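Local coordinates for protein PadR family transcriptional regulator (Listeria monocytogenes, PDB 6ABQ) that probably binds DNA as a PadR-family transcription factor with a winged helix-turn-helix fold, its activity apparently controlled by a ligand, at residues B[30-35]-B[77-82]. Residues are numbered along the deposited sequence; the frame is centred on the assembly and turned at random.
Sequences ETYGYE and PPRKFY
T31 and Y82 meet as a single antiparallel, hydrogen-bonded bridge, a compact example of how a loop can be stitched to a strand edge just before its helix begins. Y82 N gives a nearly straight bond of 2.8 Å to T31 O, while T31 N returns a longer one of 3.2 Å to Y82 O. The T31 side chain faces the other way, its OG1 donating a hydrogen bond to E35 OE1, an oxygen that also forms a salt bridge with R25.

Beyond the bridge, R79 can be followed along the ring of Y32. Its CB lies over the ring near CG; its CG stands above the centre, 3.8 Å from the centroid, in a CH-pi contact; CD moves on to Y32 CD2 at 3.7 Å, and NE to CE2. The bend at chi2 (-69°) lays the chain across the face, with the guanidinium only 16° from the ring plane, and Y34 CB lies over a face of the guanidinium, nearest NH1. A water links this NH1, weakly, to Y34 N. E35 CB covers the opposite face of the Y32 ring, leaving it sandwiched.

The ring also presents an edge to F81: Y32 CD1 approaches F81 CE2 at 3.6 Å in an offset edge-to-face pair, planes 71° apart. E30 runs past F81 CD2 toward its salt bridge with K71, which also makes a cation-pi contact with F81.

At the helix start, a second water accepts from G33 N and donates to K80 O, joining the first turn to the strand. With Y32 at the N-cap of helix 33-42 and strand 78-84 paired with strand 66-72, this is a single-bridge pairing of the loop between helices 17-27 and 33-42 with the wing strand 78-84, characteristic of a winged helix-turn-helix domain, as in PadR regulators.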
ATOM      1  N   GLU B  30      -9.320 -22.565   7.244  1.00 14.92           N
ATOM      2  CA  GLU B  30      -8.573 -22.413   8.506  1.00 13.86           C
ATOM      3  C   GLU B  30      -7.060 -22.513   8.284  1.00 13.28           C
ATOM      4  O   GLU B  30      -6.577 -23.425   7.604  1.00 14.62           O
ATOM      5  CB  GLU B  30      -9.052 -23.422   9.576  1.00 15.64           C
ATOM      6  CG  GLU B  30      -8.992 -24.894   9.161  1.00 18.19           C
ATOM      7  CD  GLU B  30      -9.292 -25.884  10.276  1.00 20.54           C
ATOM      8  OE1 GLU B  30      -9.741 -25.481  11.368  1.00 20.34           O
ATOM      9  OE2 GLU B  30      -9.093 -27.099  10.050  1.00 23.22           O
ATOM     10  N   THR B  31      -6.326 -21.553   8.839  1.00 11.79           N
ATOM     11  CA  THR B  31      -4.884 -21.457   8.612  1.00 11.46           C
ATOM     12  C   THR B  31      -4.191 -20.781   9.795  1.00 10.98           C
ATOM     13  O   THR B  31      -4.854 -20.225  10.677  1.00 10.78           O
ATOM     14  CB  THR B  31      -4.554 -20.807   7.224  1.00 10.82           C
ATOM     15  OG1 THR B  31      -3.149 -20.856   6.978  1.00 11.01           O
ATOM     16  CG2 THR B  31      -5.074 -19.356   7.100  1.00  9.63           C
ATOM     17  N   TYR B  32      -2.866 -20.850   9.820  1.00 11.36           N
ATOM     18  CA  TYR B  32      -2.070 -20.292  10.913  1.00 11.72           C
ATOM     19  C   TYR B  32      -0.971 -19.374  10.391  1.00 11.21           C
ATOM     20  O   TYR B  32      -0.630 -19.426   9.209  1.00 10.88           O
ATOM     21  CB  TYR B  32      -1.500 -21.413  11.798  1.00 13.96           C
ATOM     22  CG  TYR B  32      -0.889 -22.576  11.050  1.00 15.38           C
ATOM     23  CD1 TYR B  32      -1.687 -23.621  10.569  1.00 16.25           C
ATOM     24  CD2 TYR B  32       0.492 -22.641  10.832  1.00 16.47           C
ATOM     25  CE1 TYR B  32      -1.132 -24.689   9.883  1.00 18.27           C
ATOM     26  CE2 TYR B  32       1.059 -23.711  10.152  1.00 18.40           C
ATOM     27  CZ  TYR B  32       0.245 -24.730   9.681  1.00 19.35           C
ATOM     28  OH  TYR B  32       0.798 -25.790   9.006  1.00 21.93           O
ATOM     29  N   GLY B  33      -0.437 -18.532  11.277  1.00 11.66           N
ATOM     30  CA  GLY B  33       0.594 -17.536  10.935  1.00 11.76           C
ATOM     31  C   GLY B  33       1.781 -17.995  10.090  1.00 12.46           C
ATOM     32  O   GLY B  33       2.175 -17.291   9.145  1.00 12.05           O
ATOM     33  N   TYR B  34       2.354 -19.154  10.424  1.00 14.05           N
ATOM     34  CA  TYR B  34       3.445 -19.712   9.628  1.00 15.32           C
ATOM     35  C   TYR B  34       3.005 -19.996   8.183  1.00 14.38           C
ATOM     36  O   TYR B  34       3.713 -19.618   7.249  1.00 14.68           O
ATOM     37  CB  TYR B  34       4.068 -20.967  10.262  1.00 18.00           C
ATOM     38  CG  TYR B  34       5.231 -21.524   9.443  1.00 19.95           C
ATOM     39  CD1 TYR B  34       5.014 -22.463   8.417  1.00 20.47           C
ATOM     40  CD2 TYR B  34       6.540 -21.095   9.679  1.00 21.81           C
ATOM     41  CE1 TYR B  34       6.073 -22.956   7.659  1.00 22.78           C
ATOM     42  CE2 TYR B  34       7.605 -21.583   8.932  1.00 24.00           C
ATOM     43  CZ  TYR B  34       7.367 -22.516   7.928  1.00 24.47           C
ATOM     44  OH  TYR B  34       8.422 -22.987   7.192  1.00 27.15           O
ATOM     45  N   GLU B  35       1.847 -20.645   8.026  1.00 13.75           N
ATOM     46  CA  GLU B  35       1.278 -20.979   6.712  1.00 13.51           C
ATOM     47  C   GLU B  35       0.888 -19.741   5.880  1.00 12.03           C
ATOM     48  O   GLU B  35       1.177 -19.681   4.684  1.00 12.66           O
ATOM     49  CB  GLU B  35       0.081 -21.929   6.880  1.00 13.78           C
ATOM     50  CG  GLU B  35      -0.397 -22.590   5.591  1.00 14.78           C
ATOM     51  CD  GLU B  35      -1.396 -23.699   5.852  1.00 16.03           C
ATOM     52  OE1 GLU B  35      -2.557 -23.391   6.188  1.00 14.93           O
ATOM     53  OE2 GLU B  35      -1.021 -24.881   5.716  1.00 18.60           O
ATOM     54  N   PRO B  77       3.079 -30.044  15.710  1.00 22.92           N
ATOM     55  CA  PRO B  77       2.985 -28.971  16.718  1.00 22.18           C
ATOM     56  C   PRO B  77       1.632 -28.256  16.768  1.00 20.92           C
ATOM     57  O   PRO B  77       0.984 -28.109  15.719  1.00 19.94           O
ATOM     58  CB  PRO B  77       4.076 -27.985  16.281  1.00 21.25           C
ATOM     59  CG  PRO B  77       5.063 -28.829  15.544  1.00 22.27           C
ATOM     60  CD  PRO B  77       4.196 -29.786  14.776  1.00 22.56           C
ATOM     61  N   PRO B  78       1.199 -27.815  17.977  1.00 21.28           N
ATOM     62  CA  PRO B  78      -0.043 -27.038  18.047  1.00 20.25           C
ATOM     63  C   PRO B  78       0.082 -25.706  17.314  1.00 18.32           C
ATOM     64  O   PRO B  78       1.159 -25.093  17.311  1.00 18.02           O
ATOM     65  CB  PRO B  78      -0.236 -26.793  19.549  1.00 21.44           C
ATOM     66  CG  PRO B  78       0.647 -27.784  20.227  1.00 23.46           C
ATOM     67  CD  PRO B  78       1.816 -27.965  19.309  1.00 22.92           C
ATOM     68  N   ARG B  79      -1.013 -25.288  16.681  1.00 17.34           N
ATOM     69  CA  ARG B  79      -1.085 -23.996  16.008  1.00 15.80           C
ATOM     70  C   ARG B  79      -2.386 -23.298  16.358  1.00 15.46           C
ATOM     71  O   ARG B  79      -3.368 -23.956  16.726  1.00 16.32           O
ATOM     72  CB  ARG B  79      -0.982 -24.158  14.481  1.00 15.21           C
ATOM     73  CG  ARG B  79       0.298 -24.793  13.965  1.00 15.71           C
ATOM     74  CD  ARG B  79       1.525 -23.916  14.150  1.00 15.41           C
ATOM     75  NE  ARG B  79       2.718 -24.525  13.557  1.00 16.12           N
ATOM     76  CZ  ARG B  79       3.877 -23.894  13.377  1.00 16.23           C
ATOM     77  NH1 ARG B  79       4.017 -22.622  13.739  1.00 15.70           N
ATOM     78  NH2 ARG B  79       4.904 -24.533  12.827  1.00 17.17           N
ATOM     79  N   LYS B  80      -2.381 -21.969  16.251  1.00 14.50           N
ATOM     80  CA  LYS B  80      -3.599 -21.181  16.355  1.00 14.18           C
ATOM     81  C   LYS B  80      -4.216 -21.058  14.966  1.00 13.49           C
ATOM     82  O   LYS B  80      -3.641 -20.436  14.075  1.00 12.77           O
ATOM     83  CB  LYS B  80      -3.321 -19.805  16.953  1.00 13.92           C
ATOM     84  CG  LYS B  80      -3.272 -19.773  18.477  1.00 15.15           C
ATOM     85  CD  LYS B  80      -1.883 -19.414  18.959  1.00 15.60           C
ATOM     86  CE  LYS B  80      -1.907 -18.524  20.190  1.00 16.73           C
ATOM     87  NZ  LYS B  80      -2.338 -19.253  21.414  1.00 18.40           N
ATOM     88  N   PHE B  81      -5.370 -21.686  14.784  1.00 14.11           N
ATOM     89  CA  PHE B  81      -6.052 -21.700  13.497  1.00 14.02           C
ATOM     90  C   PHE B  81      -7.082 -20.586  13.461  1.00 13.79           C
ATOM     91  O   PHE B  81      -7.948 -20.485  14.342  1.00 14.41           O
ATOM     92  CB  PHE B  81      -6.706 -23.052  13.222  1.00 15.34           C
ATOM     93  CG  PHE B  81      -5.741 -24.132  12.805  1.00 15.78           C
ATOM     94  CD1 PHE B  81      -4.987 -24.829  13.754  1.00 16.26           C
ATOM     95  CD2 PHE B  81      -5.605 -24.477  11.463  1.00 16.06           C
ATOM     96  CE1 PHE B  81      -4.110 -25.844  13.366  1.00 16.92           C
ATOM     97  CE2 PHE B  81      -4.735 -25.495  11.070  1.00 16.77           C
ATOM     98  CZ  PHE B  81      -3.984 -26.177  12.024  1.00 17.14           C
ATOM     99  N   TYR B  82      -6.961 -19.753  12.434  1.00 13.18           N
ATOM    100  CA  TYR B  82      -7.851 -18.632  12.219  1.00 13.13           C
ATOM    101  C   TYR B  82      -8.856 -18.948  11.126  1.00 14.00           C
ATOM    102  O   TYR B  82      -8.490 -19.491  10.079  1.00 14.28           O
ATOM    103  CB  TYR B  82      -7.048 -17.372  11.879  1.00 12.33           C
ATOM    104  CG  TYR B  82      -6.178 -16.886  13.025  1.00 11.96           C
ATOM    105  CD1 TYR B  82      -4.970 -17.531  13.347  1.00 11.82           C
ATOM    106  CD2 TYR B  82      -6.569 -15.792  13.803  1.00 12.10           C
ATOM    107  CE1 TYR B  82      -4.182 -17.092  14.403  1.00 11.91           C
ATOM    108  CE2 TYR B  82      -5.784 -15.341  14.860  1.00 12.23           C
ATOM    109  CZ  TYR B  82      -4.598 -15.991  15.153  1.00 12.17           C
ATOM    110  OH  TYR B  82      -3.830 -15.546  16.187  1.00 12.70           O
TER
HETATM  111  O   HOH W   1      -1.319 -18.722  14.142  1.00  5.06           O
HETATM  112  O   HOH W   2       2.211 -20.290  13.160  1.00  4.09           O